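Local coordinates for protein mannose recognizing lectin (Marasmius oreades, PDB 4TKC) that binds mannose as a fungal lectin, holding an alpha and a beta anomer of the sugar in separate pockets, at residues A[23-27]-A[28-32]; A[47-51]-A[52-56]. All coordinates share one frame; numbering follows the deposited sequence.

How the contacts relate
Following the chain from the N terminus, contact 1 comes first: residues 23-32 close the tight turn of the hairpin formed by strands 21-24 and 30-34. The chain then runs through strand 40-44 and returns along strand 48-53, where contact 2, residues 47-56, follows the broken edge strand round its corner and into the loop beyond it. The two neither nest nor cross; contact 1 is complete before contact 2 opens. Both reach the same four-stranded antiparallel sheet, and their centres lie about 15 Å apart. They meet where Phe32 CE1 packs at 3.9 Å from Trp51 CZ3, so strand 30-34 touches the outer strand 48-53, beyond the intervening strand 40-44.

Contact 1 (A[23-27]-A[28-32]); sequences LISDS and GRVEF
Ser25 takes a chi1 of 64°, which sets OG between its own backbone N and carbonyl carbon and turns it inward under the turn, where Val30 N donates to OG at 3.0 Å. Ser27 adopts nearly the same torsion, and its OG comes to 2.8 Å from Ser25 OG; the two hydroxyls share a hydrogen bond in which either may be the donor. Ser25 OG therefore ties both the returning strand and the turn to one atom. This is the tip of the beta hairpin of strands 21-24 and 30-34, a type I beta turn from Ser25 to Gly28 closed by Gly28 N on Ser25 O at 2.8 Å. Gly28 has a positive phi of 85°, which lets the chain turn back into strand 30-34.

Beyond the turn the strands pair regularly. Ser25 N bonds to Val30 O at 2.8 Å, and Leu23 and Phe32 exchange both of their backbone bonds as an antiparallel hydrogen-bonded pair. Ile24 and Glu31 form the next, non-hydrogen-bonded pair. On the face that carries these two, Ile24 CD1 reaches across to the returning chain, 3.5 Å from Val30 O and close to Gly28 O, and lies against Glu31 CB and CG. On the face that carries Leu23 and Phe32, those side chains run side by side, with Leu23 CD1 at 4.0 Å from Phe32 CD2, meeting the ring obliquely.

Both Leu23 and Phe32 continue into the core, packing on Leu93 of strand 92-95 and Ile17 of strand 15-18, so their face joins three sheets. On the face of Ile24 and Glu31 the Glu31 carboxylate turns to His5 and Arg33, while strand 40-44 flanks strand 30-34 and receives Val30 and Phe32 on Leu42.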
# COMPACT_ATOMS: atom_id res chain seq x y z
N LEU A 23 -7.43 -7.10 2.01
CA LEU A 23 -7.63 -7.18 3.46
C LEU A 23 -8.27 -8.55 3.73
O LEU A 23 -9.01 -9.05 2.89
CB LEU A 23 -8.61 -6.11 3.98
CG LEU A 23 -8.25 -4.68 3.59
CD1 LEU A 23 -9.23 -3.63 4.10
CD2 LEU A 23 -6.85 -4.39 4.11
N ILE A 24 -7.99 -9.08 4.91
CA ILE A 24 -8.58 -10.35 5.36
C ILE A 24 -9.07 -10.20 6.79
O ILE A 24 -8.46 -9.58 7.63
CB ILE A 24 -7.53 -11.51 5.24
CG1 ILE A 24 -8.13 -12.90 5.49
CG2 ILE A 24 -6.31 -11.25 6.12
CD1 ILE A 24 -9.09 -13.33 4.42
N SER A 25 -10.30 -10.67 7.03
CA SER A 25 -10.85 -10.71 8.39
C SER A 25 -10.00 -11.63 9.28
O SER A 25 -9.37 -12.59 8.79
CB SER A 25 -12.33 -11.16 8.42
OG SER A 25 -12.47 -12.49 7.96
N ASP A 26 -10.06 -11.37 10.58
CA ASP A 26 -9.38 -12.22 11.55
C ASP A 26 -9.78 -13.68 11.39
O ASP A 26 -8.98 -14.59 11.54
CB ASP A 26 -9.60 -11.74 12.99
CG ASP A 26 -9.02 -10.37 13.25
OD1 ASP A 26 -8.08 -9.95 12.53
OD2 ASP A 26 -9.59 -9.68 14.13
N SER A 27 -11.05 -13.89 11.05
CA SER A 27 -11.60 -15.23 10.88
C SER A 27 -11.09 -15.94 9.65
O SER A 27 -11.23 -17.17 9.53
CB SER A 27 -13.13 -15.17 10.76
OG SER A 27 -13.50 -14.55 9.53
N GLY A 28 -10.53 -15.18 8.70
CA GLY A 28 -10.18 -15.76 7.41
C GLY A 28 -11.30 -15.84 6.38
O GLY A 28 -11.05 -16.22 5.22
N ARG A 29 -12.55 -15.58 6.81
CA ARG A 29 -13.72 -15.84 5.95
C ARG A 29 -14.06 -14.68 5.03
O ARG A 29 -14.64 -14.90 3.97
CB ARG A 29 -14.97 -16.20 6.76
CG ARG A 29 -14.81 -17.39 7.70
CD ARG A 29 -16.10 -17.78 8.40
NE ARG A 29 -17.17 -18.04 7.42
CZ ARG A 29 -18.47 -17.95 7.67
NH1 ARG A 29 -18.93 -17.66 8.89
NH2 ARG A 29 -19.28 -17.98 6.62
N VAL A 30 -13.63 -13.47 5.38
CA VAL A 30 -14.09 -12.29 4.65
C VAL A 30 -12.84 -11.60 4.07
O VAL A 30 -11.91 -11.35 4.82
CB VAL A 30 -14.86 -11.32 5.57
CG1 VAL A 30 -15.48 -10.19 4.75
CG2 VAL A 30 -15.96 -12.05 6.37
N GLU A 31 -12.86 -11.37 2.76
CA GLU A 31 -11.68 -10.87 2.05
C GLU A 31 -12.12 -9.76 1.12
O GLU A 31 -12.99 -9.93 0.26
CB GLU A 31 -11.02 -12.02 1.29
CG GLU A 31 -9.61 -11.68 0.80
CD GLU A 31 -8.92 -12.87 0.18
OE1 GLU A 31 -9.55 -13.53 -0.67
OE2 GLU A 31 -7.72 -13.06 0.43
N PHE A 32 -11.37 -8.65 1.19
CA PHE A 32 -11.61 -7.47 0.38
C PHE A 32 -10.42 -7.36 -0.58
O PHE A 32 -9.29 -7.00 -0.21
CB PHE A 32 -11.69 -6.23 1.24
CG PHE A 32 -11.96 -4.97 0.47
CD1 PHE A 32 -13.05 -4.84 -0.38
CD2 PHE A 32 -11.05 -3.92 0.51
CE1 PHE A 32 -13.31 -3.67 -1.05
CE2 PHE A 32 -11.30 -2.75 -0.18
CZ PHE A 32 -12.43 -2.63 -0.95

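Contact 2 (A[47-51]-A[52-56]); sequences SRKLW and SVDGK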
# COMPACT_ATOMS: atom_id res chain seq x y z
N SER A 47 -16.38 -17.60 -2.02
CA SER A 47 -17.54 -18.19 -2.68
C SER A 47 -18.60 -17.12 -2.99
O SER A 47 -19.10 -17.01 -4.12
CB SER A 47 -18.10 -19.31 -1.78
OG SER A 47 -19.48 -19.60 -2.00
N ARG A 48 -18.89 -16.29 -2.01
CA ARG A 48 -20.06 -15.39 -2.09
C ARG A 48 -19.61 -13.93 -2.19
O ARG A 48 -18.98 -13.41 -1.29
CB ARG A 48 -20.91 -15.65 -0.85
CG ARG A 48 -22.08 -14.74 -0.60
CD ARG A 48 -22.87 -15.28 0.59
NE ARG A 48 -23.85 -14.32 1.07
CZ ARG A 48 -24.52 -14.45 2.22
NH1 ARG A 48 -24.28 -15.49 3.06
NH2 ARG A 48 -25.37 -13.49 2.56
N LYS A 49 -19.87 -13.31 -3.35
CA LYS A 49 -19.54 -11.90 -3.60
C LYS A 49 -20.55 -11.01 -2.88
O LYS A 49 -21.71 -10.90 -3.28
CB LYS A 49 -19.51 -11.57 -5.10
CG LYS A 49 -18.79 -10.25 -5.43
CD LYS A 49 -18.39 -10.14 -6.91
CE LYS A 49 -19.61 -10.00 -7.80
NZ LYS A 49 -19.21 -9.91 -9.24
N LEU A 50 -20.14 -10.52 -1.73
CA LEU A 50 -20.98 -9.66 -0.90
C LEU A 50 -21.22 -8.29 -1.51
O LEU A 50 -22.27 -7.68 -1.36
CB LEU A 50 -20.39 -9.53 0.50
CG LEU A 50 -20.28 -10.82 1.29
CD1 LEU A 50 -19.58 -10.52 2.61
CD2 LEU A 50 -21.64 -11.49 1.47
N TRP A 51 -20.16 -7.76 -2.13
CA TRP A 51 -20.15 -6.38 -2.59
C TRP A 51 -19.02 -6.24 -3.59
O TRP A 51 -18.01 -6.92 -3.45
CB TRP A 51 -19.90 -5.43 -1.40
CG TRP A 51 -19.88 -3.97 -1.73
CD1 TRP A 51 -20.87 -3.05 -1.58
CD2 TRP A 51 -18.72 -3.22 -2.17
NE1 TRP A 51 -20.41 -1.80 -1.96
CE2 TRP A 51 -19.11 -1.90 -2.33
CE3 TRP A 51 -17.40 -3.57 -2.45
CZ2 TRP A 51 -18.26 -0.92 -2.80
CZ3 TRP A 51 -16.50 -2.56 -2.91
CH2 TRP A 51 -16.94 -1.26 -3.06
N SER A 52 -19.26 -5.48 -4.65
CA SER A 52 -18.18 -5.24 -5.61
C SER A 52 -18.34 -3.99 -6.42
O SER A 52 -19.40 -3.44 -6.55
CB SER A 52 -18.08 -6.41 -6.58
OG SER A 52 -19.26 -6.51 -7.35
N VAL A 53 -17.18 -3.52 -6.93
CA VAL A 53 -17.13 -2.55 -8.03
C VAL A 53 -16.37 -3.24 -9.18
O VAL A 53 -15.15 -3.42 -9.11
CB VAL A 53 -16.40 -1.23 -7.64
CG1 VAL A 53 -16.21 -0.34 -8.87
CG2 VAL A 53 -17.18 -0.51 -6.54
N ASP A 54 -17.10 -3.66 -10.19
CA ASP A 54 -16.55 -4.49 -11.26
C ASP A 54 -16.54 -3.73 -12.57
O ASP A 54 -17.31 -2.81 -12.76
CB ASP A 54 -17.44 -5.73 -11.45
CG ASP A 54 -17.46 -6.64 -10.23
OD1 ASP A 54 -16.43 -6.75 -9.53
OD2 ASP A 54 -18.50 -7.30 -10.01
N GLY A 55 -15.56 -4.04 -13.42
CA GLY A 55 -15.57 -3.53 -14.77
C GLY A 55 -14.81 -2.23 -15.00
O GLY A 55 -14.90 -1.65 -16.08
N LYS A 56 -14.33 -1.63 -13.91
CA LYS A 56 -13.67 -0.32 -14.03
C LYS A 56 -12.13 -0.28 -14.07
O LYS A 56 -11.56 0.80 -14.07
CB LYS A 56 -14.22 0.61 -12.93
CG LYS A 56 -15.75 0.68 -12.96
CD LYS A 56 -16.32 1.79 -12.09
CE LYS A 56 -16.06 3.18 -12.65
NZ LYS A 56 -16.74 4.26 -11.88
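Lys49 and Asp54 make the ionic part of this contact, bridging the corner of the strand from opposite directions. The lysine chain runs out extended and then bends at chi3 (68°), which carries NZ to 2.8 Å from Asp54 OD2. It meets the oxygen on the syn side, 25° out of the carboxylate plane, in a salt bridge that is also a hydrogen bond.

A second hydrogen bond grips the same oxygen. Ser52 OG donates to Asp54 OD2 at 2.9 Å, 58° out of the plane. OD2 is thus reached from opposite faces of its plane, by Lys49 NZ close to the plane and by Ser52 OG steeply, while OD1 takes a bond from Gln41 NE2 of the adjoining strand 40-44; together these should restrain rotation of the carboxylate. The ammonium and the hydroxyl would probably both stabilise its negative charge. Ser52 OG also lies along the lysine chain, 3.5 Å from Lys49 CE.

The apolar contacts fall on the other side of the strand. Trp51 swings its indole alongside the chain that follows it, so that the Ser52 carbonyl carbon and Val53 N lie over one face of the rings. At the far end of the six-membered ring, Trp51 CH2 touches Val53 CG2 at 3.6 Å, the two side chains pointing the same way. Trp80 meets the indole as well. The Val53 side chain is about 12 Å from the bound beta-D-mannopyranose and that of Trp51 about 13 Å from the alpha-D-mannopyranose.

In backbone terms, Leu50 and Trp51 both face Leu42, and the chain turns its corner at Trp51. This is a classic beta bulge in an edge strand of a bulb-type lectin domain, whose three four-stranded sheets make the beta-prism II fold known from this family.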